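Local coordinates for protein hydrazine synthase subunit alpha (Candidatus Kuenenia stuttgartiensis, PDB 5C2V) that forms part of the hydrazine synthase complex, where it condenses hydroxylamine made in the gamma subunit with ammonia to yield hydrazine, at residues E140-W145 and H157-K162; F358-F363 and D372-D377; V719-E724 and I736-G741. One frame throughout, in Å; residues are numbered along the deposited sequence.

The three contacts follow one another along the chain, each closing before the next opens. Contacts 1 and 2 each pair the two arms of a beta hairpin, on strands 139-146 and 154-171 and on strands 359-364 and 369-373; their centres lie about 45 Å apart and the strands belong to separate antiparallel sheets. Contact 3 falls in the cytochrome c region, about 71 Å from contact 1 and 68 Å from contact 2 between centres, on the other side of the chain's centre from both. The set thus runs across much of the alpha subunit, from a hairpin touching the gamma subunit and a calcium-bound hairpin to the pocket of the bis-histidine heme.

Contact 1: E140-W145 and H157-K162; sequences EGRIIW and HGMVEK
Strands 140-145 and 157-162 are the arms of an antiparallel beta hairpin, their short axes 142° apart in direction: G141 N donates to V160 O and V160 N to G141 O, each 2.9 Å, and further along H157 N donates to I143 O at 2.7 Å. At that end the imidazole of H157 lies over one face of the six-membered ring of W145 in an offset stack, centroids 3.8 Å apart and planes at 17°. H157 CB adds a CH-pi contact over the same ring. The indole reaches its partner because W145 CG sits between its own backbone N and carbonyl carbon (chi1 70°). I143 and V160 cross at about a right angle, with I143 CG1 3.9 Å from V160 CG1. R142 and M159, a non-hydrogen-bonded pair, send their side chains to the face opposite V160. Bent at chi2 and chi3, M159 brings its CE to 3.4 Å from G141 C, while its CB packs 3.4 Å from E140 OE1. K162 CE rests against E140 O; its NZ bonds to E137 O and forms a salt bridge with E22 of the gamma subunit. R142 NH2 forms a salt bridge with E156. Helix 196-201 packs against this hairpin, Q199 touching I143 and W145, and K196 and R200 touching V160.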
loop_
_atom_site.group_PDB
_atom_site.type_symbol
_atom_site.label_atom_id
_atom_site.label_comp_id
_atom_site.label_asym_id
_atom_site.label_seq_id
_atom_site.Cartn_x
_atom_site.Cartn_y
_atom_site.Cartn_z
ATOM N N GLU D 140 -52.942 14.293 -9.336
ATOM C CA GLU D 140 -52.481 15.670 -9.300
ATOM C C GLU D 140 -52.326 16.048 -7.838
ATOM O O GLU D 140 -52.842 15.357 -6.960
ATOM C CB GLU D 140 -53.458 16.613 -10.003
ATOM C CG GLU D 140 -54.853 16.629 -9.394
ATOM C CD GLU D 140 -55.736 17.712 -9.984
ATOM O OE1 GLU D 140 -55.225 18.535 -10.772
ATOM O OE2 GLU D 140 -56.943 17.739 -9.660
ATOM N N GLY D 141 -51.613 17.134 -7.567
ATOM C CA GLY D 141 -51.342 17.503 -6.195
ATOM C C GLY D 141 -51.287 18.999 -5.985
ATOM O O GLY D 141 -51.046 19.774 -6.913
ATOM N N ARG D 142 -51.505 19.392 -4.736
ATOM C CA ARG D 142 -51.773 20.775 -4.378
ATOM C C ARG D 142 -50.518 21.634 -4.287
ATOM O O ARG D 142 -49.436 21.148 -3.962
ATOM C CB ARG D 142 -52.527 20.816 -3.048
ATOM C CG ARG D 142 -53.765 19.931 -3.032
ATOM C CD ARG D 142 -54.162 19.540 -1.618
ATOM N NE ARG D 142 -54.438 20.702 -0.779
ATOM C CZ ARG D 142 -54.628 20.643 0.535
ATOM N NH1 ARG D 142 -54.567 19.477 1.164
ATOM N NH2 ARG D 142 -54.876 21.750 1.222
ATOM N N ILE D 143 -50.681 22.919 -4.585
ATOM C CA ILE D 143 -49.620 23.898 -4.397
ATOM C C ILE D 143 -50.087 24.954 -3.405
ATOM O O ILE D 143 -51.023 25.707 -3.675
ATOM C CB ILE D 143 -49.214 24.571 -5.720
ATOM C CG1 ILE D 143 -48.629 23.539 -6.685
ATOM C CG2 ILE D 143 -48.222 25.694 -5.464
ATOM C CD1 ILE D 143 -48.140 24.127 -7.990
ATOM N N ILE D 144 -49.435 24.996 -2.249
ATOM C CA ILE D 144 -49.834 25.891 -1.172
ATOM C C ILE D 144 -48.678 26.785 -0.747
ATOM O O ILE D 144 -47.548 26.316 -0.617
ATOM C CB ILE D 144 -50.330 25.099 0.059
ATOM C CG1 ILE D 144 -51.451 24.135 -0.338
ATOM C CG2 ILE D 144 -50.790 26.036 1.164
ATOM C CD1 ILE D 144 -51.938 23.274 0.805
ATOM N N TRP D 145 -48.950 28.071 -0.534
ATOM C CA TRP D 145 -47.927 28.927 0.064
ATOM C C TRP D 145 -48.519 30.070 0.880
ATOM O O TRP D 145 -49.739 30.201 0.998
ATOM C CB TRP D 145 -46.970 29.476 -1.004
ATOM C CG TRP D 145 -47.532 30.502 -1.948
ATOM C CD1 TRP D 145 -47.860 31.796 -1.658
ATOM C CD2 TRP D 145 -47.771 30.334 -3.351
ATOM N NE1 TRP D 145 -48.316 32.433 -2.786
ATOM C CE2 TRP D 145 -48.269 31.559 -3.839
ATOM C CE3 TRP D 145 -47.625 29.263 -4.238
ATOM C CZ2 TRP D 145 -48.618 31.742 -5.175
ATOM C CZ3 TRP D 145 -47.976 29.446 -5.563
ATOM C CH2 TRP D 145 -48.467 30.676 -6.019
ATOM N N HIS D 157 -52.871 27.586 -4.227
ATOM C CA HIS D 157 -52.802 28.308 -5.492
ATOM C C HIS D 157 -52.973 27.451 -6.757
ATOM O O HIS D 157 -52.660 27.899 -7.861
ATOM C CB HIS D 157 -51.533 29.142 -5.521
ATOM C CG HIS D 157 -51.651 30.380 -4.690
ATOM N ND1 HIS D 157 -51.701 30.348 -3.313
ATOM C CD2 HIS D 157 -51.815 31.680 -5.038
ATOM C CE1 HIS D 157 -51.845 31.575 -2.846
ATOM N NE2 HIS D 157 -51.915 32.402 -3.877
ATOM N N GLY D 158 -53.451 26.221 -6.587
ATOM C CA GLY D 158 -53.691 25.325 -7.709
ATOM C C GLY D 158 -52.797 24.103 -7.776
ATOM O O GLY D 158 -52.026 23.845 -6.857
ATOM N N MET D 159 -52.922 23.328 -8.850
ATOM C CA MET D 159 -52.388 21.970 -8.850
ATOM C C MET D 159 -51.202 21.748 -9.781
ATOM O O MET D 159 -50.809 22.631 -10.545
ATOM C CB MET D 159 -53.497 20.987 -9.234
ATOM C CG MET D 159 -54.837 21.262 -8.575
ATOM S SD MET D 159 -54.809 21.001 -6.794
ATOM C CE MET D 159 -54.644 19.220 -6.726
ATOM N N VAL D 160 -50.641 20.544 -9.703
ATOM C CA VAL D 160 -49.590 20.106 -10.614
ATOM C C VAL D 160 -49.638 18.585 -10.740
ATOM O O VAL D 160 -49.899 17.889 -9.759
ATOM C CB VAL D 160 -48.192 20.572 -10.129
ATOM C CG1 VAL D 160 -47.973 20.197 -8.669
ATOM C CG2 VAL D 160 -47.087 20.010 -11.012
ATOM N N GLU D 161 -49.396 18.065 -11.940
ATOM C CA GLU D 161 -49.330 16.622 -12.138
ATOM C C GLU D 161 -48.214 16.027 -11.293
ATOM O O GLU D 161 -47.088 16.523 -11.309
ATOM C CB GLU D 161 -49.111 16.284 -13.615
ATOM C CG GLU D 161 -50.372 15.878 -14.360
ATOM C CD GLU D 161 -50.870 14.502 -13.958
ATOM O OE1 GLU D 161 -50.029 13.604 -13.738
ATOM O OE2 GLU D 161 -52.101 14.317 -13.862
ATOM N N LYS D 162 -48.517 14.963 -10.557
ATOM C CA LYS D 162 -47.485 14.319 -9.765
ATOM C C LYS D 162 -46.851 13.223 -10.603
ATOM O O LYS D 162 -47.455 12.182 -10.860
ATOM C CB LYS D 162 -48.052 13.746 -8.465
ATOM C CG LYS D 162 -48.798 14.751 -7.606
ATOM C CD LYS D 162 -49.367 14.081 -6.366
ATOM C CE LYS D 162 -50.381 13.013 -6.740
ATOM N NZ LYS D 162 -50.615 12.046 -5.632
#

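Contact 2: F358-F363 and D372-D377; sequences FGIYWF and DKVYDD. With CA (calcium ion), chain B.
A calcium site closes one end of this beta hairpin, the outer hairpin of a four-stranded antiparallel sheet, consistent with a propeller blade, and a classic beta bulge interrupts its pairing. F358 O and D376 OD2, one from each segment, both bind the calcium ion at 2.4 Å, and D377 O binds it at 2.3 Å; W380 and D382 complete the five protein ligands. The D376 carboxylate extends toward the metal with CG anti to the backbone N (chi1 -175°), directing one oxygen to calcium; Y361 OH is 3.3 Å from D376 OD1. In the bulge, V374 and Y375 together face I360. V374 N donates to I360 O at 2.8 Å, Y375 N makes a weak bond to the same oxygen, and I360 N donates to Y375 O. Toward the other end W362 N reaches D372 O at 3.1 Å. V374 touches two side chains of the facing strand: its CG2 lies over one face of the five-membered ring of W362, 3.9 Å from the centroid, in a CH-pi contact, and its CB packs against I360 CG2. On the side bearing Y361 and K373, the tyrosine ring meets K373 obliquely, Y361 CD2 coming 3.5 Å from K373 CA. Y361 also packs edge-to-face with Y352 of strand 348-353, the strand on the far side of 359-364. Two carboxylates and three backbone carbonyls surround the cation, whose charge would be expected to offset the repulsion between the D376 and D382 carboxylates. By joining F358 to residues 376-377, the metal ties together the ends of the hairpin and the start of strand 381-387.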
loop_
_atom_site.group_PDB
_atom_site.type_symbol
_atom_site.label_atom_id
_atom_site.label_comp_id
_atom_site.label_asym_id
_atom_site.label_seq_id
_atom_site.Cartn_x
_atom_site.Cartn_y
_atom_site.Cartn_z
ATOM N N PHE D 358 -20.018 -9.224 -25.429
ATOM C CA PHE D 358 -20.942 -8.915 -24.339
ATOM C C PHE D 358 -22.382 -9.260 -24.700
ATOM O O PHE D 358 -22.853 -8.937 -25.792
ATOM C CB PHE D 358 -20.850 -7.436 -23.949
ATOM C CG PHE D 358 -19.727 -7.124 -23.000
ATOM C CD1 PHE D 358 -19.800 -7.509 -21.671
ATOM C CD2 PHE D 358 -18.607 -6.430 -23.430
ATOM C CE1 PHE D 358 -18.772 -7.223 -20.793
ATOM C CE2 PHE D 358 -17.577 -6.138 -22.556
ATOM C CZ PHE D 358 -17.660 -6.534 -21.235
ATOM N N GLY D 359 -23.078 -9.907 -23.771
ATOM C CA GLY D 359 -24.468 -10.278 -23.976
ATOM C C GLY D 359 -25.248 -10.267 -22.676
ATOM O O GLY D 359 -24.671 -10.109 -21.605
ATOM N N ILE D 360 -26.563 -10.429 -22.765
ATOM C CA ILE D 360 -27.404 -10.431 -21.573
ATOM C C ILE D 360 -27.608 -11.851 -21.049
ATOM O O ILE D 360 -27.990 -12.748 -21.799
ATOM C CB ILE D 360 -28.773 -9.785 -21.849
ATOM C CG1 ILE D 360 -28.588 -8.393 -22.458
ATOM C CG2 ILE D 360 -29.593 -9.708 -20.572
ATOM C CD1 ILE D 360 -27.792 -7.446 -21.585
ATOM N N TYR D 361 -27.343 -12.046 -19.761
ATOM C CA TYR D 361 -27.427 -13.370 -19.151
ATOM C C TYR D 361 -28.100 -13.332 -17.781
ATOM O O TYR D 361 -27.977 -12.351 -17.043
ATOM C CB TYR D 361 -26.029 -13.985 -19.009
ATOM C CG TYR D 361 -25.286 -14.186 -20.312
ATOM C CD1 TYR D 361 -24.558 -13.152 -20.886
ATOM C CD2 TYR D 361 -25.298 -15.415 -20.958
ATOM C CE1 TYR D 361 -23.875 -13.332 -22.075
ATOM C CE2 TYR D 361 -24.617 -15.605 -22.147
ATOM C CZ TYR D 361 -23.907 -14.560 -22.700
ATOM O OH TYR D 361 -23.228 -14.744 -23.882
ATOM N N TRP D 362 -28.810 -14.406 -17.448
ATOM C CA TRP D 362 -29.315 -14.603 -16.095
ATOM C C TRP D 362 -28.162 -15.012 -15.191
ATOM O O TRP D 362 -27.427 -15.940 -15.512
ATOM C CB TRP D 362 -30.413 -15.669 -16.061
ATOM C CG TRP D 362 -31.726 -15.211 -16.606
ATOM C CD1 TRP D 362 -32.333 -15.634 -17.752
ATOM C CD2 TRP D 362 -32.600 -14.236 -16.025
ATOM N NE1 TRP D 362 -33.531 -14.983 -17.921
ATOM C CE2 TRP D 362 -33.718 -14.120 -16.874
ATOM C CE3 TRP D 362 -32.545 -13.452 -14.870
ATOM C CZ2 TRP D 362 -34.772 -13.250 -16.604
ATOM C CZ3 TRP D 362 -33.592 -12.588 -14.604
ATOM C CH2 TRP D 362 -34.690 -12.495 -15.467
ATOM N N PHE D 363 -27.996 -14.325 -14.068
ATOM C CA PHE D 363 -26.878 -14.626 -13.179
ATOM C C PHE D 363 -27.162 -15.845 -12.307
ATOM O O PHE D 363 -28.305 -16.100 -11.928
ATOM C CB PHE D 363 -26.548 -13.418 -12.300
ATOM C CG PHE D 363 -25.233 -13.539 -11.581
ATOM C CD1 PHE D 363 -24.048 -13.214 -12.222
ATOM C CD2 PHE D 363 -25.181 -13.982 -10.271
ATOM C CE1 PHE D 363 -22.836 -13.326 -11.566
ATOM C CE2 PHE D 363 -23.972 -14.096 -9.610
ATOM C CZ PHE D 363 -22.798 -13.767 -10.259
ATOM N N ASP D 372 -27.627 -19.011 -17.799
ATOM C CA ASP D 372 -28.258 -19.165 -19.110
ATOM C C ASP D 372 -28.329 -17.862 -19.903
ATOM O O ASP D 372 -28.465 -16.779 -19.335
ATOM C CB ASP D 372 -29.671 -19.730 -18.943
ATOM C CG ASP D 372 -29.716 -20.924 -18.011
ATOM O OD1 ASP D 372 -29.544 -22.064 -18.492
ATOM O OD2 ASP D 372 -29.924 -20.722 -16.796
ATOM N N LYS D 373 -28.241 -17.983 -21.224
ATOM C CA LYS D 373 -28.270 -16.829 -22.118
ATOM C C LYS D 373 -29.672 -16.250 -22.280
ATOM O O LYS D 373 -30.652 -16.987 -22.385
ATOM C CB LYS D 373 -27.714 -17.216 -23.493
ATOM C CG LYS D 373 -27.658 -16.069 -24.492
ATOM C CD LYS D 373 -27.311 -16.560 -25.888
ATOM C CE LYS D 373 -28.379 -17.500 -26.425
ATOM N NZ LYS D 373 -28.059 -17.976 -27.799
ATOM N N VAL D 374 -29.761 -14.924 -22.297
ATOM C CA VAL D 374 -31.014 -14.252 -22.617
ATOM C C VAL D 374 -31.010 -13.858 -24.089
ATOM O O VAL D 374 -31.704 -14.463 -24.906
ATOM C CB VAL D 374 -31.235 -13.002 -21.743
ATOM C CG1 VAL D 374 -32.551 -12.326 -22.100
ATOM C CG2 VAL D 374 -31.202 -13.373 -20.267
ATOM N N TYR D 375 -30.227 -12.836 -24.421
ATOM C CA TYR D 375 -30.012 -12.453 -25.811
ATOM C C TYR D 375 -28.557 -12.056 -26.043
ATOM O O TYR D 375 -28.047 -11.144 -25.393
ATOM C CB TYR D 375 -30.948 -11.307 -26.198
ATOM C CG TYR D 375 -30.847 -10.879 -27.645
ATOM C CD1 TYR D 375 -31.477 -11.602 -28.650
ATOM C CD2 TYR D 375 -30.131 -9.745 -28.006
ATOM C CE1 TYR D 375 -31.390 -11.212 -29.974
ATOM C CE2 TYR D 375 -30.038 -9.346 -29.327
ATOM C CZ TYR D 375 -30.670 -10.084 -30.306
ATOM O OH TYR D 375 -30.581 -9.691 -31.622
ATOM N N ASP D 376 -27.887 -12.739 -26.967
ATOM C CA ASP D 376 -26.536 -12.345 -27.350
ATOM C C ASP D 376 -26.398 -12.248 -28.866
ATOM O O ASP D 376 -26.459 -13.252 -29.575
ATOM C CB ASP D 376 -25.505 -13.328 -26.789
ATOM C CG ASP D 376 -24.074 -12.888 -27.054
ATOM O OD1 ASP D 376 -23.172 -13.750 -27.018
ATOM O OD2 ASP D 376 -23.851 -11.683 -27.299
ATOM N N ASP D 377 -26.199 -11.028 -29.350
ATOM C CA ASP D 377 -25.946 -10.783 -30.762
ATOM C C ASP D 377 -24.440 -10.696 -30.954
ATOM O O ASP D 377 -23.777 -9.939 -30.254
ATOM C CB ASP D 377 -26.639 -9.495 -31.223
ATOM C CG ASP D 377 -26.678 -9.347 -32.737
ATOM O OD1 ASP D 377 -25.815 -9.921 -33.433
ATOM O OD2 ASP D 377 -27.581 -8.644 -33.237
HETATM CA CA CA B . -23.385 -9.473 -28.026
#

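Contact 3: V719-E724 and I736-G741; sequences VWRLYE and IFPIEG. With HEC (heme c), chain C.
The pocket of the bis-histidine heme c in the cytochrome c domain takes one wall from the end of helix 717-722 and another from the loop 736-741; R721, reaching out from the helix, joins them. Its guanidinium holds one propionate oxygen, heme O1D, with two N-H groups, R721 NH1 at 2.6 Å and R721 NH2 at 2.8 Å, the oxygen lying at the guanidinium edge. NH1 also bonds to a water that donates to I736 O and to heme O2A of the other propionate, so the loop backbone shares in the same network. R721 NH2 forms a salt bridge with E724 OE1 at 3.3 Å, near the guanidinium plane and on the oxygen's syn lone pair. Bends at chi2 and chi3 (-49° and -54°) curl the arginine so that its CD lies 3.6 Å from F737 CE1, the two side chains running antiparallel alongside one another. The planes of guanidinium and phenyl ring stand 67° apart. Beside this, I736 CD1 touches W720 CZ3 at 3.5 Å, and I736 CG2 covers a face of the F737 ring. P738 CG approaches heme O1D at 3.5 Å. E724 is the C-prime residue of a Schellman motif ending the helix. Its carboxylate also reaches R742 and the backbone N of the axial ligand H745, while helix 751-762 packs on V719, L722 and Y723.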
loop_
_atom_site.group_PDB
_atom_site.type_symbol
_atom_site.label_atom_id
_atom_site.label_comp_id
_atom_site.label_asym_id
_atom_site.label_seq_id
_atom_site.Cartn_x
_atom_site.Cartn_y
_atom_site.Cartn_z
ATOM N N VAL D 719 10.300 24.949 6.262
ATOM C CA VAL D 719 9.620 25.588 7.380
ATOM C C VAL D 719 10.341 25.283 8.691
ATOM O O VAL D 719 10.430 26.137 9.575
ATOM C CB VAL D 719 8.152 25.136 7.471
ATOM C CG1 VAL D 719 7.437 25.854 8.599
ATOM C CG2 VAL D 719 7.444 25.393 6.151
ATOM N N TRP D 720 10.855 24.061 8.805
ATOM C CA TRP D 720 11.669 23.666 9.952
ATOM C C TRP D 720 12.847 24.615 10.136
ATOM O O TRP D 720 13.187 24.990 11.258
ATOM C CB TRP D 720 12.179 22.231 9.787
ATOM C CG TRP D 720 11.210 21.173 10.226
ATOM C CD1 TRP D 720 9.894 21.071 9.884
ATOM C CD2 TRP D 720 11.492 20.053 11.074
ATOM N NE1 TRP D 720 9.335 19.963 10.474
ATOM C CE2 TRP D 720 10.295 19.320 11.209
ATOM C CE3 TRP D 720 12.637 19.599 11.734
ATOM C CZ2 TRP D 720 10.212 18.161 11.979
ATOM C CZ3 TRP D 720 12.553 18.449 12.496
ATOM C CH2 TRP D 720 11.349 17.743 12.613
ATOM N N ARG D 721 13.463 25.003 9.024
ATOM C CA ARG D 721 14.613 25.899 9.060
ATOM C C ARG D 721 14.203 27.353 9.266
ATOM O O ARG D 721 14.879 28.099 9.975
ATOM C CB ARG D 721 15.436 25.767 7.778
ATOM C CG ARG D 721 16.151 24.432 7.640
ATOM C CD ARG D 721 16.913 24.090 8.911
ATOM N NE ARG D 721 17.824 25.159 9.311
ATOM C CZ ARG D 721 19.075 25.274 8.880
ATOM N NH1 ARG D 721 19.569 24.384 8.030
ATOM N NH2 ARG D 721 19.833 26.280 9.297
ATOM N N LEU D 722 13.100 27.754 8.644
ATOM C CA LEU D 722 12.617 29.123 8.776
ATOM C C LEU D 722 12.172 29.423 10.206
ATOM O O LEU D 722 12.225 30.569 10.647
ATOM C CB LEU D 722 11.472 29.389 7.796
ATOM C CG LEU D 722 11.890 29.567 6.334
ATOM C CD1 LEU D 722 10.674 29.643 5.425
ATOM C CD2 LEU D 722 12.760 30.804 6.173
ATOM N N TYR D 723 11.711 28.400 10.920
ATOM C CA TYR D 723 11.393 28.555 12.338
ATOM C C TYR D 723 12.518 28.064 13.255
ATOM O O TYR D 723 12.452 28.246 14.471
ATOM C CB TYR D 723 10.096 27.817 12.673
ATOM C CG TYR D 723 8.849 28.497 12.153
ATOM C CD1 TYR D 723 8.478 28.385 10.820
ATOM C CD2 TYR D 723 8.039 29.245 12.997
ATOM C CE1 TYR D 723 7.338 29.002 10.340
ATOM C CE2 TYR D 723 6.896 29.867 12.527
ATOM C CZ TYR D 723 6.552 29.742 11.198
ATOM O OH TYR D 723 5.416 30.358 10.725
ATOM N N GLU D 724 13.551 27.468 12.660
ATOM C CA GLU D 724 14.691 26.912 13.398
ATOM C C GLU D 724 14.292 26.050 14.599
ATOM O O GLU D 724 14.803 26.239 15.703
ATOM C CB GLU D 724 15.621 28.034 13.865
ATOM C CG GLU D 724 16.357 28.755 12.742
ATOM C CD GLU D 724 17.404 27.888 12.058
ATOM O OE1 GLU D 724 17.926 28.309 11.005
ATOM O OE2 GLU D 724 17.712 26.791 12.571
ATOM N N ILE D 736 19.392 17.172 9.612
ATOM C CA ILE D 736 18.586 18.364 9.382
ATOM C C ILE D 736 19.379 19.626 9.692
ATOM O O ILE D 736 19.633 20.445 8.808
ATOM C CB ILE D 736 17.298 18.345 10.225
ATOM C CG1 ILE D 736 16.482 17.088 9.914
ATOM C CG2 ILE D 736 16.471 19.595 9.964
ATOM C CD1 ILE D 736 15.189 16.989 10.686
ATOM N N PHE D 737 19.763 19.782 10.955
ATOM C CA PHE D 737 20.522 20.948 11.382
ATOM C C PHE D 737 22.016 20.649 11.435
ATOM O O PHE D 737 22.461 19.832 12.242
ATOM C CB PHE D 737 20.028 21.430 12.746
ATOM C CG PHE D 737 18.541 21.618 12.815
ATOM C CD1 PHE D 737 17.938 22.704 12.203
ATOM C CD2 PHE D 737 17.744 20.706 13.489
ATOM C CE1 PHE D 737 16.569 22.880 12.264
ATOM C CE2 PHE D 737 16.374 20.876 13.551
ATOM C CZ PHE D 737 15.787 21.965 12.938
ATOM N N PRO D 738 22.795 21.312 10.567
ATOM C CA PRO D 738 24.252 21.154 10.512
ATOM C C PRO D 738 24.921 21.541 11.826
ATOM O O PRO D 738 24.551 22.549 12.429
ATOM C CB PRO D 738 24.670 22.112 9.390
ATOM C CG PRO D 738 23.444 22.295 8.567
ATOM C CD PRO D 738 22.304 22.240 9.533
ATOM N N ILE D 739 25.890 20.745 12.266
ATOM C CA ILE D 739 26.631 21.062 13.479
ATOM C C ILE D 739 27.786 22.009 13.174
ATOM O O ILE D 739 28.355 22.614 14.078
ATOM C CB ILE D 739 27.180 19.793 14.162
ATOM C CG1 ILE D 739 28.266 19.144 13.302
ATOM C CG2 ILE D 739 26.053 18.811 14.450
ATOM C CD1 ILE D 739 28.851 17.885 13.904
ATOM N N GLU D 740 28.120 22.140 11.893
ATOM C CA GLU D 740 29.228 22.992 11.476
ATOM C C GLU D 740 28.809 23.994 10.406
ATOM O O GLU D 740 28.205 23.626 9.399
ATOM C CB GLU D 740 30.392 22.143 10.960
ATOM C CG GLU D 740 31.547 22.014 11.937
ATOM C CD GLU D 740 32.695 21.198 11.374
ATOM O OE1 GLU D 740 32.429 20.211 10.656
ATOM O OE2 GLU D 740 33.863 21.548 11.647
ATOM N N GLY D 741 29.140 25.261 10.633
ATOM C CA GLY D 741 28.847 26.313 9.677
ATOM C C GLY D 741 27.368 26.615 9.553
ATOM O O GLY D 741 26.911 27.108 8.522
HETATM FE FE HEC C . 19.811 29.784 3.514
HETATM C CHA HEC C . 21.066 26.663 4.196
HETATM C CHB HEC C . 16.733 28.416 2.858
HETATM C CHC HEC C . 18.504 32.935 2.937
HETATM C CHD HEC C . 22.923 31.194 3.914
HETATM N NA HEC C . 19.052 27.892 3.486
HETATM C C1A HEC C . 19.728 26.751 3.878
HETATM C C2A HEC C . 18.777 25.657 3.896
HETATM C C3A HEC C . 17.585 26.135 3.528
HETATM C C4A HEC C . 17.730 27.553 3.261
HETATM C CMA HEC C . 16.279 25.320 3.409
HETATM C CAA HEC C . 19.090 24.193 4.276
HETATM C CBA HEC C . 19.540 23.425 3.037
HETATM C CGA HEC C . 19.703 21.967 3.380
HETATM O O1A HEC C . 19.596 21.115 2.459
HETATM O O2A HEC C . 19.928 21.653 4.576
HETATM N NB HEC C . 17.976 30.532 2.938
HETATM C C1B HEC C . 16.814 29.792 2.837
HETATM C C2B HEC C . 15.705 30.718 2.709
HETATM C C3B HEC C . 16.197 31.963 2.722
HETATM C C4B HEC C . 17.634 31.870 2.874
HETATM C CMB HEC C . 14.220 30.320 2.559
HETATM C CAB HEC C . 15.405 33.286 2.617
HETATM C CBB HEC C . 14.617 33.535 3.923
HETATM N NC HEC C . 20.566 31.703 3.443
HETATM C C1C HEC C . 19.855 32.858 3.181
HETATM C C2C HEC C . 20.750 33.987 3.332
HETATM C C3C HEC C . 21.990 33.501 3.478
HETATM C C4C HEC C . 21.887 32.059 3.633
HETATM C CMC HEC C . 20.373 35.439 2.963
HETATM C CAC HEC C . 23.296 34.323 3.604
HETATM C CBC HEC C . 23.288 35.188 4.885
HETATM N ND HEC C . 21.715 29.028 3.973
HETATM C C1D HEC C . 22.845 29.831 4.117
HETATM C C2D HEC C . 23.953 28.996 4.521
HETATM C C3D HEC C . 23.394 27.571 4.627
HETATM C C4D HEC C . 21.990 27.689 4.258
HETATM C CMD HEC C . 25.402 29.451 4.802
HETATM C CAD HEC C . 24.228 26.323 5.021
HETATM C CBD HEC C . 23.496 25.310 5.904
HETATM C CGD HEC C . 22.940 25.943 7.153
HETATM O O1D HEC C . 21.995 25.358 7.742
HETATM O O2D HEC C . 23.432 27.025 7.564
HETATM O O HOH W 1 18.807 22.268 6.956
#